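Local coordinates for protein endoglucanase E (Clostridium thermocellum, PDB 2WAO) that probably removes acetyl groups from plant cell-wall polysaccharides through its esterase domain, whose active-site region also binds cellulose chains, at residues D253-C258 with K290-E295; N37-E42 with L82-H87; G51-Q56 with L91-E96. All coordinates share one frame; numbering follows the deposited sequence.

Contact 1. Residues D253-C258 with K290-E295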
loop_
_atom_site.group_PDB
_atom_site.type_symbol
_atom_site.label_atom_id
_atom_site.label_comp_id
_atom_site.label_asym_id
_atom_site.label_seq_id
_atom_site.Cartn_x
_atom_site.Cartn_y
_atom_site.Cartn_z
ATOM N N ASP A 253 15.016 -14.573 2.284
ATOM C CA ASP A 253 14.989 -14.552 3.742
ATOM C C ASP A 253 13.681 -13.952 4.332
ATOM O O ASP A 253 13.526 -13.902 5.553
ATOM C CB ASP A 253 16.242 -13.811 4.311
ATOM C CG ASP A 253 17.584 -14.330 3.697
ATOM O OD1 ASP A 253 17.738 -15.556 3.520
ATOM O OD2 ASP A 253 18.478 -13.512 3.336
ATOM N N ALA A 254 12.744 -13.496 3.479
ATOM C CA ALA A 254 11.538 -12.834 3.973
ATOM C C ALA A 254 10.561 -13.793 4.627
ATOM O O ALA A 254 10.429 -14.957 4.191
ATOM C CB ALA A 254 10.829 -12.087 2.837
ATOM N N HIS A 255 9.865 -13.295 5.656
ATOM C CA HIS A 255 8.708 -13.976 6.263
ATOM C C HIS A 255 7.474 -13.571 5.459
ATOM O O HIS A 255 7.202 -12.360 5.312
ATOM C CB HIS A 255 8.541 -13.536 7.708
ATOM C CG HIS A 255 9.691 -13.922 8.598
ATOM N ND1 HIS A 255 9.618 -14.994 9.458
ATOM C CD2 HIS A 255 10.934 -13.400 8.746
ATOM C CE1 HIS A 255 10.759 -15.108 10.120
ATOM N NE2 HIS A 255 11.580 -14.151 9.707
ATOM N N ILE A 256 6.728 -14.556 4.947
ATOM C CA ILE A 256 5.601 -14.233 4.023
ATOM C C ILE A 256 4.268 -14.530 4.735
ATOM O O ILE A 256 4.032 -15.681 5.167
ATOM C CB ILE A 256 5.688 -15.030 2.684
ATOM C CG1 ILE A 256 7.026 -14.705 1.967
ATOM C CG2 ILE A 256 4.447 -14.728 1.749
ATOM C CD1 ILE A 256 7.298 -15.605 0.709
ATOM N N PHE A 257 3.403 -13.517 4.832
ATOM C CA PHE A 257 2.086 -13.659 5.523
ATOM C C PHE A 257 0.984 -13.632 4.492
ATOM O O PHE A 257 0.834 -12.622 3.775
ATOM C CB PHE A 257 1.921 -12.522 6.549
ATOM C CG PHE A 257 2.841 -12.657 7.708
ATOM C CD1 PHE A 257 2.403 -13.292 8.888
ATOM C CD2 PHE A 257 4.143 -12.135 7.648
ATOM C CE1 PHE A 257 3.261 -13.424 9.979
ATOM C CE2 PHE A 257 5.006 -12.277 8.733
ATOM C CZ PHE A 257 4.576 -12.909 9.889
ATOM N N CYS A 258 0.272 -14.752 4.369
ATOM C CA CYS A 258 -0.827 -14.910 3.382
ATOM C C CYS A 258 -2.178 -14.690 4.064
ATOM O O CYS A 258 -2.518 -15.410 5.031
ATOM C CB CYS A 258 -0.780 -16.318 2.780
ATOM S SG CYS A 258 0.752 -16.619 1.900
ATOM N N LYS A 290 8.722 -20.304 6.629
ATOM C CA LYS A 290 8.483 -18.864 6.763
ATOM C C LYS A 290 7.381 -18.349 5.826
ATOM O O LYS A 290 7.480 -17.259 5.291
ATOM C CB LYS A 290 9.788 -18.100 6.572
ATOM C CG LYS A 290 10.816 -18.489 7.653
ATOM C CD LYS A 290 12.213 -18.089 7.262
ATOM C CE LYS A 290 12.316 -16.589 7.206
ATOM N NZ LYS A 290 13.768 -16.130 7.275
ATOM N N VAL A 291 6.321 -19.148 5.670
ATOM C CA VAL A 291 5.075 -18.785 4.989
ATOM C C VAL A 291 3.982 -19.100 6.039
ATOM O O VAL A 291 3.928 -20.213 6.619
ATOM C CB VAL A 291 4.818 -19.582 3.745
ATOM C CG1 VAL A 291 3.531 -19.032 3.067
ATOM C CG2 VAL A 291 5.946 -19.360 2.807
ATOM N N TYR A 292 3.170 -18.091 6.303
ATOM C CA TYR A 292 2.146 -18.111 7.372
ATOM C C TYR A 292 0.796 -17.711 6.851
ATOM O O TYR A 292 0.678 -17.010 5.826
ATOM C CB TYR A 292 2.501 -17.138 8.479
ATOM C CG TYR A 292 3.971 -17.190 8.877
ATOM C CD1 TYR A 292 4.499 -18.301 9.559
ATOM C CD2 TYR A 292 4.805 -16.131 8.578
ATOM C CE1 TYR A 292 5.882 -18.327 9.953
ATOM C CE2 TYR A 292 6.195 -16.139 8.940
ATOM C CZ TYR A 292 6.701 -17.263 9.606
ATOM O OH TYR A 292 8.033 -17.245 9.953
ATOM N N PHE A 293 -0.219 -18.120 7.600
ATOM C CA PHE A 293 -1.593 -17.735 7.317
ATOM C C PHE A 293 -2.190 -16.745 8.343
ATOM O O PHE A 293 -1.986 -16.891 9.571
ATOM C CB PHE A 293 -2.486 -18.982 7.244
ATOM C CG PHE A 293 -3.918 -18.659 6.946
ATOM C CD1 PHE A 293 -4.290 -18.201 5.674
ATOM C CD2 PHE A 293 -4.906 -18.794 7.945
ATOM C CE1 PHE A 293 -5.601 -17.887 5.363
ATOM C CE2 PHE A 293 -6.239 -18.476 7.650
ATOM C CZ PHE A 293 -6.591 -18.009 6.350
ATOM N N VAL A 294 -2.936 -15.763 7.842
ATOM C CA VAL A 294 -3.675 -14.830 8.748
ATOM C C VAL A 294 -5.072 -14.616 8.214
ATOM O O VAL A 294 -5.257 -14.356 7.025
ATOM C CB VAL A 294 -2.980 -13.437 8.906
ATOM C CG1 VAL A 294 -3.722 -12.529 9.920
ATOM C CG2 VAL A 294 -1.472 -13.575 9.205
ATOM N N GLU A 295 -6.068 -14.781 9.080
ATOM C CA GLU A 295 -7.447 -14.434 8.690
ATOM C C GLU A 295 -7.963 -13.221 9.463
ATOM O O GLU A 295 -7.941 -13.206 10.721
ATOM C CB GLU A 295 -8.404 -15.612 8.857
ATOM C CG GLU A 295 -9.821 -15.196 8.380
ATOM C CD GLU A 295 -10.841 -16.355 8.335
ATOM O OE1 GLU A 295 -10.428 -17.528 8.595
ATOM O OE2 GLU A 295 -12.031 -16.052 8.001
#
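Y292 reaches across to H255 and joins it by a hydrogen bond of 2.8 Å between Y292 OH and H255 ND1. Either atom could be the donor. The two rings meet rim to rim, neither over the other's face, with their planes 15° apart. K290 takes a face of the imidazole instead. Its CE sits almost centrally over the H255 ring, 3.6 Å from the centroid, in a CH-pi contact. A bend at chi3 (66°) swings CE over the ring, and the chain runs on extended to K290 NZ, which donates to D253 O at 2.8 Å. The ammonium comes in from above the carbonyl plane, not along a lone pair. One lysine thus covers one face of the ring and also ties down the loop before the strand. F257 completes the aromatic cluster. Y292 CD2 lies over one face of the F257 ring, offset toward its rim, at 3.4 Å from F257 CE1. The planes meet at 40°, an oblique packing. At the edge of the same F257 ring lies V294 CG2. On the other face of the sheet, I256 and V291 side chains meet, and C258 SG rests 3.9 Å from V291 CG1.

Backbone bonds set I256, F257 and C258 beside V291, Y292 and F293. I256 N donates to K290 O, Y292 N to I256 O, C258 N to Y292 O and V294 N to C258 O. This is a parallel ladder, and it closes a beta-alpha-beta unit through helix 266-285. Strand 291-295 is the edge of the five-stranded parallel sheet of the GDSL-like esterase domain. Strand 216-220 flanks 255-260 on its other side. Helix 313-331 packs on the face of H255, F257 and Y292. Helices 233-250 and 266-285 pack on the face of I256 and C258.

Contact 2. Residues N37-E42 with L82-H87; sequences NFYGTE and LAEGAH
F38 and H87 form a hydrogen-bonded antiparallel pair, F38 N donating to H87 O and H87 N to F38 O, followed by the non-hydrogen-bonded pair Y39 and A86 and the hydrogen-bonded pair G40 and G85, with the short strand axes at 153°.

F38 and H87 also meet through their side chains. H87 CB sits over one face of the phenyl ring, toward its rim, 3.7 Å from F38 CE2. With chi1 at 69°, F38 CG stands between its own backbone N and carbonyl carbon, and this carries the ring over H87. L82 CD1 touches the edge of the phenyl ring, 4.0 Å from F38 CZ. The same methyl lies over the centre of the imidazole face. H87 NE2 donates to A83 O at 2.8 Å, almost in the ring plane, which fixes the ring and draws in the loop at L82-E84. With NE2 donating to A83 O and ND1 bonded to the carboxylate of D60, a positively charged imidazole is plausible. On the other face, the Y39 ring lies over the G85 backbone, with G85 CA 4.1 Å from the ring centroid. T41 CG2 packs beside E84 CB. The G40 and G85 pair is looser on one side: G85 N lies 3.3 Å from G40 O. Beyond the strands, L82 N donates to T41 O.

The end of strand 33-40 pairs here with the start of strand 85-93 in the curled antiparallel sheet of the esterase family 2 N-terminal domain. Strand 113-114 also pairs with 33-40, and L115 just beyond it packs on Y39 and A86. F109 meets the F38 ring, and N37 ND2 bonds A116 O.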
loop_
_atom_site.group_PDB
_atom_site.type_symbol
_atom_site.label_atom_id
_atom_site.label_comp_id
_atom_site.label_asym_id
_atom_site.label_seq_id
_atom_site.Cartn_x
_atom_site.Cartn_y
_atom_site.Cartn_z
ATOM N N ASN A 37 13.731 16.542 6.526
ATOM C CA ASN A 37 13.786 17.550 7.566
ATOM C C ASN A 37 14.102 18.914 6.960
ATOM O O ASN A 37 14.898 19.003 6.034
ATOM C CB ASN A 37 14.883 17.199 8.582
ATOM C CG ASN A 37 14.562 15.931 9.384
ATOM O OD1 ASN A 37 13.509 15.824 10.024
ATOM N ND2 ASN A 37 15.471 14.979 9.345
ATOM N N PHE A 38 13.436 19.959 7.433
ATOM C CA PHE A 38 13.754 21.303 6.961
ATOM C C PHE A 38 13.819 22.263 8.134
ATOM O O PHE A 38 13.219 22.025 9.203
ATOM C CB PHE A 38 12.782 21.806 5.882
ATOM C CG PHE A 38 11.399 22.090 6.384
ATOM C CD1 PHE A 38 11.005 23.405 6.702
ATOM C CD2 PHE A 38 10.474 21.057 6.513
ATOM C CE1 PHE A 38 9.701 23.694 7.191
ATOM C CE2 PHE A 38 9.157 21.338 6.976
ATOM C CZ PHE A 38 8.778 22.687 7.321
ATOM N N TYR A 39 14.549 23.343 7.913
ATOM C CA TYR A 39 14.617 24.440 8.863
ATOM C C TYR A 39 13.812 25.590 8.269
ATOM O O TYR A 39 14.018 25.972 7.130
ATOM C CB TYR A 39 16.063 24.903 9.096
ATOM C CG TYR A 39 16.148 25.899 10.241
ATOM C CD1 TYR A 39 16.398 25.469 11.539
ATOM C CD2 TYR A 39 15.906 27.255 10.028
ATOM C CE1 TYR A 39 16.449 26.379 12.613
ATOM C CE2 TYR A 39 15.953 28.181 11.100
ATOM C CZ TYR A 39 16.220 27.720 12.383
ATOM O OH TYR A 39 16.268 28.598 13.450
ATOM N N GLY A 40 12.880 26.119 9.033
ATOM C CA GLY A 40 12.177 27.342 8.585
ATOM C C GLY A 40 10.785 27.420 9.174
ATOM O O GLY A 40 10.556 26.916 10.281
ATOM N N THR A 41 9.885 28.059 8.434
ATOM C CA THR A 41 8.518 28.279 8.912
ATOM C C THR A 41 7.471 27.700 7.957
ATOM O O THR A 41 6.295 27.641 8.291
ATOM C CB THR A 41 8.218 29.799 9.076
ATOM O OG1 THR A 41 8.229 30.422 7.777
ATOM C CG2 THR A 41 9.242 30.447 10.007
ATOM N N GLU A 42 7.909 27.317 6.764
ATOM C CA GLU A 42 7.012 26.913 5.679
ATOM C C GLU A 42 7.696 25.944 4.717
ATOM O O GLU A 42 8.926 25.877 4.657
ATOM C CB GLU A 42 6.548 28.136 4.885
ATOM C CG GLU A 42 7.719 28.848 4.197
ATOM C CD GLU A 42 7.279 30.055 3.390
ATOM O OE1 GLU A 42 6.547 29.886 2.406
ATOM O OE2 GLU A 42 7.683 31.176 3.736
ATOM N N LEU A 82 4.648 28.194 10.799
ATOM C CA LEU A 82 5.237 27.401 11.889
ATOM C C LEU A 82 6.257 28.227 12.654
ATOM O O LEU A 82 6.884 29.124 12.082
ATOM C CB LEU A 82 5.936 26.133 11.354
ATOM C CG LEU A 82 5.133 25.184 10.456
ATOM C CD1 LEU A 82 6.072 24.170 9.800
ATOM C CD2 LEU A 82 4.006 24.442 11.257
ATOM N N ALA A 83 6.439 27.889 13.930
ATOM C CA ALA A 83 7.564 28.420 14.719
ATOM C C ALA A 83 8.843 28.084 13.972
ATOM O O ALA A 83 9.056 26.936 13.570
ATOM C CB ALA A 83 7.591 27.803 16.127
ATOM N N GLU A 84 9.682 29.094 13.762
ATOM C CA GLU A 84 10.940 28.890 13.081
ATOM C C GLU A 84 11.776 27.851 13.819
ATOM O O GLU A 84 12.013 27.984 15.008
ATOM C CB GLU A 84 11.690 30.212 12.994
ATOM C CG GLU A 84 12.911 30.154 12.119
ATOM C CD GLU A 84 13.635 31.475 12.101
ATOM O OE1 GLU A 84 12.933 32.525 12.110
ATOM O OE2 GLU A 84 14.887 31.455 12.090
ATOM N N GLY A 85 12.230 26.819 13.110
ATOM C CA GLY A 85 12.999 25.765 13.723
ATOM C C GLY A 85 13.095 24.597 12.780
ATOM O O GLY A 85 12.693 24.689 11.629
ATOM N N ALA A 86 13.650 23.496 13.271
ATOM C CA ALA A 86 13.768 22.279 12.450
ATOM C C ALA A 86 12.420 21.555 12.497
ATOM O O ALA A 86 11.803 21.434 13.569
ATOM C CB ALA A 86 14.903 21.396 12.965
ATOM N N HIS A 87 11.958 21.091 11.347
ATOM C CA HIS A 87 10.655 20.381 11.267
ATOM C C HIS A 87 10.811 19.095 10.462
ATOM O O HIS A 87 11.636 19.033 9.557
ATOM C CB HIS A 87 9.616 21.284 10.598
ATOM C CG HIS A 87 9.386 22.564 11.332
ATOM N ND1 HIS A 87 8.709 22.611 12.529
ATOM C CD2 HIS A 87 9.787 23.834 11.074
ATOM C CE1 HIS A 87 8.687 23.861 12.975
ATOM N NE2 HIS A 87 9.340 24.620 12.114
#

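Contact 3. Residues G51-Q56 with L91-E96; sequences GENWFQ and LWKRTE
W54 is met by a side chain where a regular ladder would offer a carbonyl: its backbone N donates to the hydroxyl T95 OG1 at 3.0 Å, with an angle of 162°. A chi1 of 39° turns OG1 toward strand 52-59 and leaves T95 CG2 3.9 Å from W54 CB. The carbonyl of R94, one residue earlier, goes instead to S154.

The backbone pairing is regular before this point. R94 N donates to W54 O, Q56 N to W92 O at 3.0 Å, and W92 N to Q56 O. R94 then runs along strand 52-59, its CD 3.5 Å from F55 C. A bend at chi3 brings the guanidinium edge beside W54 CB, with R94 NE at 3.8 Å. The guanidinium continues to a salt bridge with E139 and a bond to K150 O. The W54 indole turns away and is held within its own strand. W54 NE1 donates to E52 OE2 at 2.9 Å, nearly in the ring plane. F55 packs on the opposite face with L91, and F55 CB is 4.0 Å from L91 CD1. K93 lies beside the F55 ring, and its NZ bonds T95 O and A28 O.

V102 and I47 of the second sheet pack on F55, as expected of a beta sandwich in the galactose-binding-like clan. The W92 side of the pair faces the esterase domain, where W92 bonds S154 and meets Y155 edge-to-face. E96 bonds S176, a residue of the glycan pocket. The arrangement is an antiparallel strand pair that ends at the junction of the two domains, beside the carbohydrate site.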
loop_
_atom_site.group_PDB
_atom_site.type_symbol
_atom_site.label_atom_id
_atom_site.label_comp_id
_atom_site.label_asym_id
_atom_site.label_seq_id
_atom_site.Cartn_x
_atom_site.Cartn_y
_atom_site.Cartn_z
ATOM N N GLY A 51 -3.353 11.957 -13.087
ATOM C CA GLY A 51 -4.802 11.841 -12.856
ATOM C C GLY A 51 -5.187 12.572 -11.590
ATOM O O GLY A 51 -4.493 13.507 -11.179
ATOM N N GLU A 52 -6.308 12.171 -10.963
ATOM C CA GLU A 52 -6.745 12.817 -9.728
ATOM C C GLU A 52 -6.066 12.130 -8.541
ATOM O O GLU A 52 -6.577 11.145 -8.011
ATOM C CB GLU A 52 -8.279 12.800 -9.547
ATOM C CG GLU A 52 -8.684 13.598 -8.316
ATOM C CD GLU A 52 -10.153 13.563 -8.020
ATOM O OE1 GLU A 52 -10.904 13.109 -8.914
ATOM O OE2 GLU A 52 -10.538 13.982 -6.888
ATOM N N ASN A 53 -4.888 12.598 -8.192
ATOM C CA ASN A 53 -4.192 12.062 -7.033
ATOM C C ASN A 53 -4.353 12.984 -5.838
ATOM O O ASN A 53 -4.361 14.228 -5.966
ATOM C CB ASN A 53 -2.693 11.857 -7.342
ATOM C CG ASN A 53 -2.444 10.585 -8.145
ATOM O OD1 ASN A 53 -1.997 10.628 -9.297
ATOM N ND2 ASN A 53 -2.743 9.447 -7.540
ATOM N N TRP A 54 -4.408 12.371 -4.667
ATOM C CA TRP A 54 -4.558 13.097 -3.431
ATOM C C TRP A 54 -3.341 12.824 -2.581
ATOM O O TRP A 54 -2.821 11.699 -2.603
ATOM C CB TRP A 54 -5.808 12.595 -2.670
ATOM C CG TRP A 54 -7.105 13.221 -3.238
ATOM C CD1 TRP A 54 -7.725 12.923 -4.431
ATOM C CD2 TRP A 54 -7.808 14.336 -2.678
ATOM N NE1 TRP A 54 -8.840 13.757 -4.610
ATOM C CE2 TRP A 54 -8.896 14.637 -3.556
ATOM C CE3 TRP A 54 -7.632 15.105 -1.508
ATOM C CZ2 TRP A 54 -9.824 15.673 -3.291
ATOM C CZ3 TRP A 54 -8.559 16.144 -1.246
ATOM C CH2 TRP A 54 -9.634 16.410 -2.151
ATOM N N PHE A 55 -2.982 13.834 -1.799
ATOM C CA PHE A 55 -1.811 13.832 -0.906
ATOM C C PHE A 55 -2.140 14.325 0.485
ATOM O O PHE A 55 -3.096 15.084 0.687
ATOM C CB PHE A 55 -0.686 14.697 -1.465
ATOM C CG PHE A 55 -0.323 14.359 -2.884
ATOM C CD1 PHE A 55 0.690 13.448 -3.164
ATOM C CD2 PHE A 55 -1.085 14.884 -3.931
ATOM C CE1 PHE A 55 0.989 13.077 -4.512
ATOM C CE2 PHE A 55 -0.791 14.537 -5.273
ATOM C CZ PHE A 55 0.250 13.638 -5.547
ATOM N N GLN A 56 -1.306 13.939 1.449
ATOM C CA GLN A 56 -1.368 14.563 2.780
ATOM C C GLN A 56 0.068 14.815 3.222
ATOM O O GLN A 56 0.939 13.932 3.016
ATOM C CB GLN A 56 -2.048 13.637 3.785
ATOM C CG GLN A 56 -2.242 14.305 5.189
ATOM C CD GLN A 56 -3.192 13.542 6.048
ATOM O OE1 GLN A 56 -4.171 14.109 6.617
ATOM N NE2 GLN A 56 -2.929 12.225 6.172
ATOM N N LEU A 91 5.488 13.627 2.960
ATOM C CA LEU A 91 4.471 13.920 1.921
ATOM C C LEU A 91 3.970 12.579 1.351
ATOM O O LEU A 91 4.744 11.835 0.740
ATOM C CB LEU A 91 5.065 14.838 0.833
ATOM C CG LEU A 91 4.166 15.178 -0.347
ATOM C CD1 LEU A 91 2.850 15.855 0.119
ATOM C CD2 LEU A 91 4.903 16.068 -1.384
ATOM N N TRP A 92 2.682 12.273 1.536
ATOM C CA TRP A 92 2.156 10.914 1.326
ATOM C C TRP A 92 1.169 10.871 0.158
ATOM O O TRP A 92 0.233 11.701 0.079
ATOM C CB TRP A 92 1.461 10.457 2.616
ATOM C CG TRP A 92 0.914 9.040 2.624
ATOM C CD1 TRP A 92 -0.257 8.585 2.045
ATOM C CD2 TRP A 92 1.546 7.895 3.210
ATOM N NE1 TRP A 92 -0.371 7.231 2.241
ATOM C CE2 TRP A 92 0.705 6.789 2.975
ATOM C CE3 TRP A 92 2.739 7.705 3.943
ATOM C CZ2 TRP A 92 1.007 5.495 3.447
ATOM C CZ3 TRP A 92 3.045 6.398 4.397
ATOM C CH2 TRP A 92 2.153 5.328 4.175
ATOM N N LYS A 93 1.388 9.939 -0.767
ATOM C CA LYS A 93 0.485 9.760 -1.885
ATOM C C LYS A 93 -0.684 8.879 -1.382
ATOM O O LYS A 93 -0.535 7.658 -1.117
ATOM C CB LYS A 93 1.181 9.094 -3.076
ATOM C CG LYS A 93 0.256 8.984 -4.307
ATOM C CD LYS A 93 0.985 8.228 -5.469
ATOM C CE LYS A 93 0.254 8.405 -6.809
ATOM N NZ LYS A 93 -0.761 7.305 -7.133
ATOM N N ARG A 94 -1.835 9.494 -1.204
ATOM C CA ARG A 94 -2.996 8.739 -0.660
ATOM C C ARG A 94 -3.575 7.710 -1.612
ATOM O O ARG A 94 -3.980 6.607 -1.185
ATOM C CB ARG A 94 -4.098 9.717 -0.286
ATOM C CG ARG A 94 -3.678 10.605 0.846
ATOM C CD ARG A 94 -4.624 11.843 0.952
ATOM N NE ARG A 94 -6.094 11.553 0.986
ATOM C CZ ARG A 94 -6.871 11.556 2.081
ATOM N NH1 ARG A 94 -6.372 11.721 3.316
ATOM N NH2 ARG A 94 -8.176 11.356 1.962
ATOM N N THR A 95 -3.654 8.112 -2.868
ATOM C CA THR A 95 -4.379 7.425 -3.931
ATOM C C THR A 95 -3.526 6.389 -4.671
ATOM O O THR A 95 -2.284 6.439 -4.693
ATOM C CB THR A 95 -4.908 8.457 -4.942
ATOM O OG1 THR A 95 -3.906 9.471 -5.106
ATOM C CG2 THR A 95 -6.206 9.123 -4.416
ATOM N N GLU A 96 -4.192 5.441 -5.305
ATOM C CA GLU A 96 -3.500 4.292 -5.891
ATOM C C GLU A 96 -2.906 4.551 -7.282
ATOM O O GLU A 96 -3.118 5.616 -7.914
ATOM C CB GLU A 96 -4.447 3.102 -5.934
ATOM C CG GLU A 96 -5.699 3.387 -6.818
ATOM C CD GLU A 96 -6.651 2.217 -6.793
ATOM O OE1 GLU A 96 -6.379 1.202 -7.483
ATOM O OE2 GLU A 96 -7.665 2.315 -6.035
#

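Contacts 2 and 3 share strand 85-93. This strand lies between strands 33-40 and 52-59 in one antiparallel sheet of the N-terminal domain. Their segments alternate along the chain, and their centres are 23 Å apart. Contact 2 marks the far end of that sheet, and contact 3 the end near the esterase domain. Contact 1 comes later in the chain, in the parallel sheet of the GDSL-like domain. Its centre is 41 Å from that of contact 2 and 29 Å from that of contact 3, and it touches neither. The N-terminal sandwich thus reaches the esterase domain at the contact 3 end, beside the bound glycan, while contact 1 lies within the esterase sheet itself.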